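Local coordinates for protein putative transcriptional regulator, IclR family (Arthrobacter aurescens, PDB 3OBF) that is probably a DNA-binding transcription factor of the IclR family, of which this chain is the C-terminal, probably effector-sensing domain, at residues V112-S126 with V139-L153. Residues are numbered along the deposited sequence; the frame is centred on the assembly and turned at random.
Sequences VNFGETSIEEVGVAS and VLIPAPKFRVSQDTL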
# COMPACT_ATOMS: atom_id res chain seq x y z
N VAL A 112 -0.50 2.93 -6.94
CA VAL A 112 0.21 2.14 -7.90
C VAL A 112 1.72 2.45 -7.86
O VAL A 112 2.13 3.61 -7.79
CB VAL A 112 -0.32 2.47 -9.31
CG1 VAL A 112 0.68 2.07 -10.35
CG2 VAL A 112 -1.66 1.75 -9.57
N ASN A 113 2.53 1.40 -7.85
CA ASN A 113 3.97 1.51 -8.06
C ASN A 113 4.31 0.59 -9.22
O ASN A 113 4.29 -0.62 -9.08
CB ASN A 113 4.71 1.11 -6.77
CG ASN A 113 6.22 0.98 -6.97
OD1 ASN A 113 6.82 1.51 -7.92
ND2 ASN A 113 6.84 0.26 -6.06
N PHE A 114 4.58 1.15 -10.38
CA PHE A 114 4.76 0.32 -11.57
C PHE A 114 6.24 0.28 -11.93
O PHE A 114 6.64 0.99 -12.81
CB PHE A 114 3.93 0.89 -12.74
CG PHE A 114 3.83 -0.04 -13.95
CD1 PHE A 114 3.26 -1.31 -13.83
CD2 PHE A 114 4.27 0.37 -15.20
CE1 PHE A 114 3.16 -2.17 -14.93
CE2 PHE A 114 4.18 -0.47 -16.31
CZ PHE A 114 3.62 -1.75 -16.18
N GLY A 115 7.05 -0.50 -11.22
CA GLY A 115 8.51 -0.52 -11.41
C GLY A 115 9.20 0.79 -11.09
O GLY A 115 10.28 1.10 -11.63
N GLU A 116 8.59 1.57 -10.20
CA GLU A 116 9.03 2.93 -9.93
C GLU A 116 9.96 3.11 -8.71
O GLU A 116 10.54 4.18 -8.54
CB GLU A 116 7.81 3.86 -9.82
CG GLU A 116 7.01 4.00 -11.11
CD GLU A 116 5.73 4.78 -10.88
OE1 GLU A 116 5.79 6.03 -10.89
OE2 GLU A 116 4.66 4.15 -10.67
N THR A 117 10.09 2.08 -7.87
CA THR A 117 11.11 2.08 -6.82
C THR A 117 12.21 1.07 -7.15
O THR A 117 13.34 1.17 -6.68
CB THR A 117 10.52 1.75 -5.44
OG1 THR A 117 9.96 0.44 -5.46
CG2 THR A 117 9.43 2.74 -5.09
N SER A 118 11.83 0.09 -7.95
CA SER A 118 12.70 -1.00 -8.38
C SER A 118 12.15 -1.49 -9.73
O SER A 118 10.96 -1.82 -9.83
CB SER A 118 12.70 -2.11 -7.32
OG SER A 118 13.33 -3.28 -7.81
N ILE A 119 13.00 -1.51 -10.77
CA ILE A 119 12.58 -1.86 -12.15
C ILE A 119 11.94 -3.26 -12.29
O ILE A 119 11.25 -3.53 -13.28
CB ILE A 119 13.73 -1.72 -13.20
CG1 ILE A 119 15.03 -2.32 -12.65
CG2 ILE A 119 13.89 -0.24 -13.65
CD1 ILE A 119 16.17 -2.43 -13.68
N GLU A 120 12.18 -4.14 -11.32
CA GLU A 120 11.68 -5.52 -11.37
C GLU A 120 10.54 -5.80 -10.35
O GLU A 120 10.19 -6.96 -10.09
CB GLU A 120 12.85 -6.52 -11.21
CG GLU A 120 13.32 -6.72 -9.74
CD GLU A 120 14.54 -7.65 -9.60
OE1 GLU A 120 15.59 -7.39 -10.27
OE2 GLU A 120 14.45 -8.61 -8.81
N GLU A 121 9.98 -4.75 -9.75
CA GLU A 121 8.86 -4.95 -8.83
C GLU A 121 7.73 -3.98 -9.10
O GLU A 121 7.95 -2.83 -9.44
CB GLU A 121 9.27 -4.82 -7.36
CG GLU A 121 10.60 -5.44 -6.94
CD GLU A 121 10.97 -5.03 -5.50
OE1 GLU A 121 10.52 -3.96 -5.02
OE2 GLU A 121 11.72 -5.79 -4.85
N VAL A 122 6.53 -4.46 -8.87
CA VAL A 122 5.31 -3.69 -9.05
C VAL A 122 4.55 -3.75 -7.71
O VAL A 122 4.82 -4.62 -6.89
CB VAL A 122 4.54 -4.34 -10.19
CG1 VAL A 122 3.06 -4.39 -9.96
CG2 VAL A 122 4.91 -3.70 -11.51
N GLY A 123 3.61 -2.83 -7.48
CA GLY A 123 2.76 -2.88 -6.31
C GLY A 123 1.49 -2.07 -6.41
O GLY A 123 1.45 -1.00 -7.05
N VAL A 124 0.43 -2.58 -5.80
CA VAL A 124 -0.74 -1.77 -5.55
C VAL A 124 -1.09 -1.88 -4.07
O VAL A 124 -0.88 -2.91 -3.47
CB VAL A 124 -1.97 -2.22 -6.40
CG1 VAL A 124 -1.75 -1.97 -7.92
CG2 VAL A 124 -2.32 -3.70 -6.11
N ALA A 125 -1.65 -0.83 -3.49
CA ALA A 125 -2.04 -0.83 -2.08
C ALA A 125 -3.32 -0.00 -1.88
O ALA A 125 -3.54 0.99 -2.59
CB ALA A 125 -0.90 -0.30 -1.23
N SER A 126 -4.08 -0.37 -0.87
CA SER A 126 -5.37 0.27 -0.54
C SER A 126 -5.52 0.50 0.97
O SER A 126 -4.99 -0.28 1.75
CB SER A 126 -6.54 -0.59 -1.04
OG SER A 126 -6.46 -0.71 -2.45
N VAL A 139 -3.74 -2.66 2.70
CA VAL A 139 -3.45 -3.94 2.07
C VAL A 139 -2.53 -3.71 0.86
O VAL A 139 -2.78 -2.80 0.06
CB VAL A 139 -4.76 -4.63 1.64
CG1 VAL A 139 -4.45 -5.95 0.82
CG2 VAL A 139 -5.65 -4.90 2.90
N LEU A 140 -1.47 -4.51 0.75
CA LEU A 140 -0.50 -4.42 -0.33
C LEU A 140 -0.47 -5.72 -1.14
O LEU A 140 -0.48 -6.82 -0.57
CB LEU A 140 0.90 -4.12 0.25
CG LEU A 140 2.17 -4.24 -0.63
CD1 LEU A 140 2.19 -3.19 -1.74
CD2 LEU A 140 3.51 -4.19 0.21
N ILE A 141 -0.45 -5.59 -2.47
CA ILE A 141 -0.13 -6.69 -3.35
C ILE A 141 1.17 -6.32 -4.06
O ILE A 141 1.17 -5.48 -4.97
CB ILE A 141 -1.25 -7.01 -4.41
CG1 ILE A 141 -2.62 -7.31 -3.74
CG2 ILE A 141 -0.81 -8.22 -5.29
CD1 ILE A 141 -3.78 -7.51 -4.75
N PRO A 142 2.30 -6.90 -3.62
CA PRO A 142 3.52 -6.75 -4.42
C PRO A 142 3.67 -7.89 -5.42
O PRO A 142 3.20 -8.99 -5.15
CB PRO A 142 4.61 -6.83 -3.36
CG PRO A 142 3.99 -7.85 -2.26
CD PRO A 142 2.49 -7.76 -2.43
N ALA A 143 4.29 -7.66 -6.57
CA ALA A 143 4.47 -8.71 -7.59
C ALA A 143 5.73 -8.43 -8.46
O ALA A 143 6.17 -7.27 -8.55
CB ALA A 143 3.22 -8.82 -8.46
N PRO A 144 6.31 -9.47 -9.08
CA PRO A 144 7.46 -9.15 -9.97
C PRO A 144 6.99 -8.50 -11.28
O PRO A 144 5.99 -8.96 -11.87
CB PRO A 144 8.13 -10.50 -10.23
CG PRO A 144 7.19 -11.56 -9.67
CD PRO A 144 6.23 -10.91 -8.74
N LYS A 145 7.68 -7.43 -11.70
CA LYS A 145 7.30 -6.69 -12.90
C LYS A 145 7.20 -7.56 -14.14
O LYS A 145 6.27 -7.38 -14.92
CB LYS A 145 8.20 -5.48 -13.17
CG LYS A 145 7.59 -4.50 -14.20
CD LYS A 145 8.06 -3.05 -13.99
CE LYS A 145 7.76 -2.17 -15.19
NZ LYS A 145 8.86 -1.16 -15.46
N PHE A 146 8.11 -8.52 -14.31
CA PHE A 146 8.12 -9.32 -15.54
C PHE A 146 6.75 -9.95 -15.89
O PHE A 146 6.41 -10.06 -17.06
CB PHE A 146 9.25 -10.37 -15.56
CG PHE A 146 9.05 -11.51 -14.59
CD1 PHE A 146 8.22 -12.59 -14.92
CD2 PHE A 146 9.71 -11.52 -13.36
CE1 PHE A 146 8.02 -13.65 -14.03
CE2 PHE A 146 9.52 -12.58 -12.47
CZ PHE A 146 8.68 -13.64 -12.80
N ARG A 147 5.95 -10.32 -14.88
CA ARG A 147 4.72 -11.05 -15.18
C ARG A 147 3.48 -10.19 -15.07
O ARG A 147 2.37 -10.68 -15.27
CB ARG A 147 4.60 -12.35 -14.37
CG ARG A 147 4.76 -12.24 -12.85
CD ARG A 147 4.33 -13.56 -12.19
NE ARG A 147 4.19 -13.45 -10.73
CZ ARG A 147 4.86 -14.19 -9.85
NH1 ARG A 147 5.73 -15.11 -10.28
NH2 ARG A 147 4.67 -14.02 -8.54
N VAL A 148 3.68 -8.92 -14.79
CA VAL A 148 2.56 -8.00 -14.57
C VAL A 148 2.66 -6.86 -15.55
O VAL A 148 3.61 -6.08 -15.51
CB VAL A 148 2.52 -7.41 -13.11
CG1 VAL A 148 1.32 -6.49 -12.95
CG2 VAL A 148 2.46 -8.50 -12.05
N SER A 149 1.67 -6.79 -16.42
CA SER A 149 1.53 -5.71 -17.36
C SER A 149 0.62 -4.68 -16.71
O SER A 149 0.02 -4.94 -15.64
CB SER A 149 0.85 -6.25 -18.63
OG SER A 149 -0.47 -6.67 -18.32
N GLN A 150 0.52 -3.52 -17.36
CA GLN A 150 -0.35 -2.45 -16.88
C GLN A 150 -1.78 -2.95 -16.65
O GLN A 150 -2.42 -2.57 -15.68
CB GLN A 150 -0.32 -1.23 -17.80
CG GLN A 150 -0.95 0.02 -17.15
CD GLN A 150 -0.28 1.33 -17.59
OE1 GLN A 150 0.35 1.41 -18.65
NE2 GLN A 150 -0.42 2.37 -16.76
N ASP A 151 -2.27 -3.81 -17.54
CA ASP A 151 -3.61 -4.36 -17.42
C ASP A 151 -3.79 -5.26 -16.19
O ASP A 151 -4.79 -5.14 -15.49
CB ASP A 151 -3.95 -5.13 -18.70
CG ASP A 151 -3.82 -4.27 -19.95
OD1 ASP A 151 -4.05 -3.04 -19.82
OD2 ASP A 151 -3.49 -4.79 -21.06
N THR A 152 -2.84 -6.19 -15.99
CA THR A 152 -2.79 -7.10 -14.84
C THR A 152 -2.75 -6.25 -13.57
O THR A 152 -3.47 -6.51 -12.61
CB THR A 152 -1.54 -8.04 -14.89
OG1 THR A 152 -1.59 -8.89 -16.04
CG2 THR A 152 -1.44 -8.94 -13.65
N LEU A 153 -1.90 -5.22 -13.60
CA LEU A 153 -1.78 -4.22 -12.52
C LEU A 153 -3.11 -3.58 -12.13
O LEU A 153 -3.46 -3.55 -10.95
CB LEU A 153 -0.79 -3.12 -12.91
CG LEU A 153 -0.41 -2.08 -11.86
CD1 LEU A 153 0.57 -2.67 -10.88
CD2 LEU A 153 0.16 -0.84 -12.56
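Strands 121-126 and 139-144 pair antiparallel, their axes 4.6 Å apart at closest approach, through three hydrogen-bonded pairs: Val122 with Ala143, Val124 with Ile141 and Ser126 with Val139. One more backbone bond, from Lys145 N to Glu120 O (3.0 Å), follows just beyond the end of the strands. The chain then folds back, bringing the start of helix 150-170 onto the face that carries Val122 and Val124. Lys145 starts with CG anti to its own N (chi1 -165°), and its aliphatic stem runs alongside the loop 115-120, with CD 3.3 Å from Ile119 O and 3.6 Å from Gly115 CA. Farther along, CE sits over one face of the Phe114 ring, 4.2 Å from the centroid, as a CH-pi contact, whereas NZ is too distant for more than a weak cation-pi attraction. With an alanine here, the face of Phe114 is likely to lose its methylene cover, and a gap would probably open beside Ile119 O and Gly115 CA. Leu153 spreads its two methyls over the Val122 and Val124 face: CD2 reaches Phe114 CD1 (3.4 Å) and Val112 CG1 (3.7 Å), while CD1 meets Val124 CG1 (3.8 Å), the two side chains passing each other in opposite directions. Val124 and Ile141 lie side by side on this face, where Leu16 of helix 3-20 also packs on Ile141. Ser149 N-caps the helix through a weak bond from Thr152 N to its OG. A beta hairpin leading into a C-terminal helix packed on its sheet is consistent with the GAF-like fold of IclR C-terminal domains.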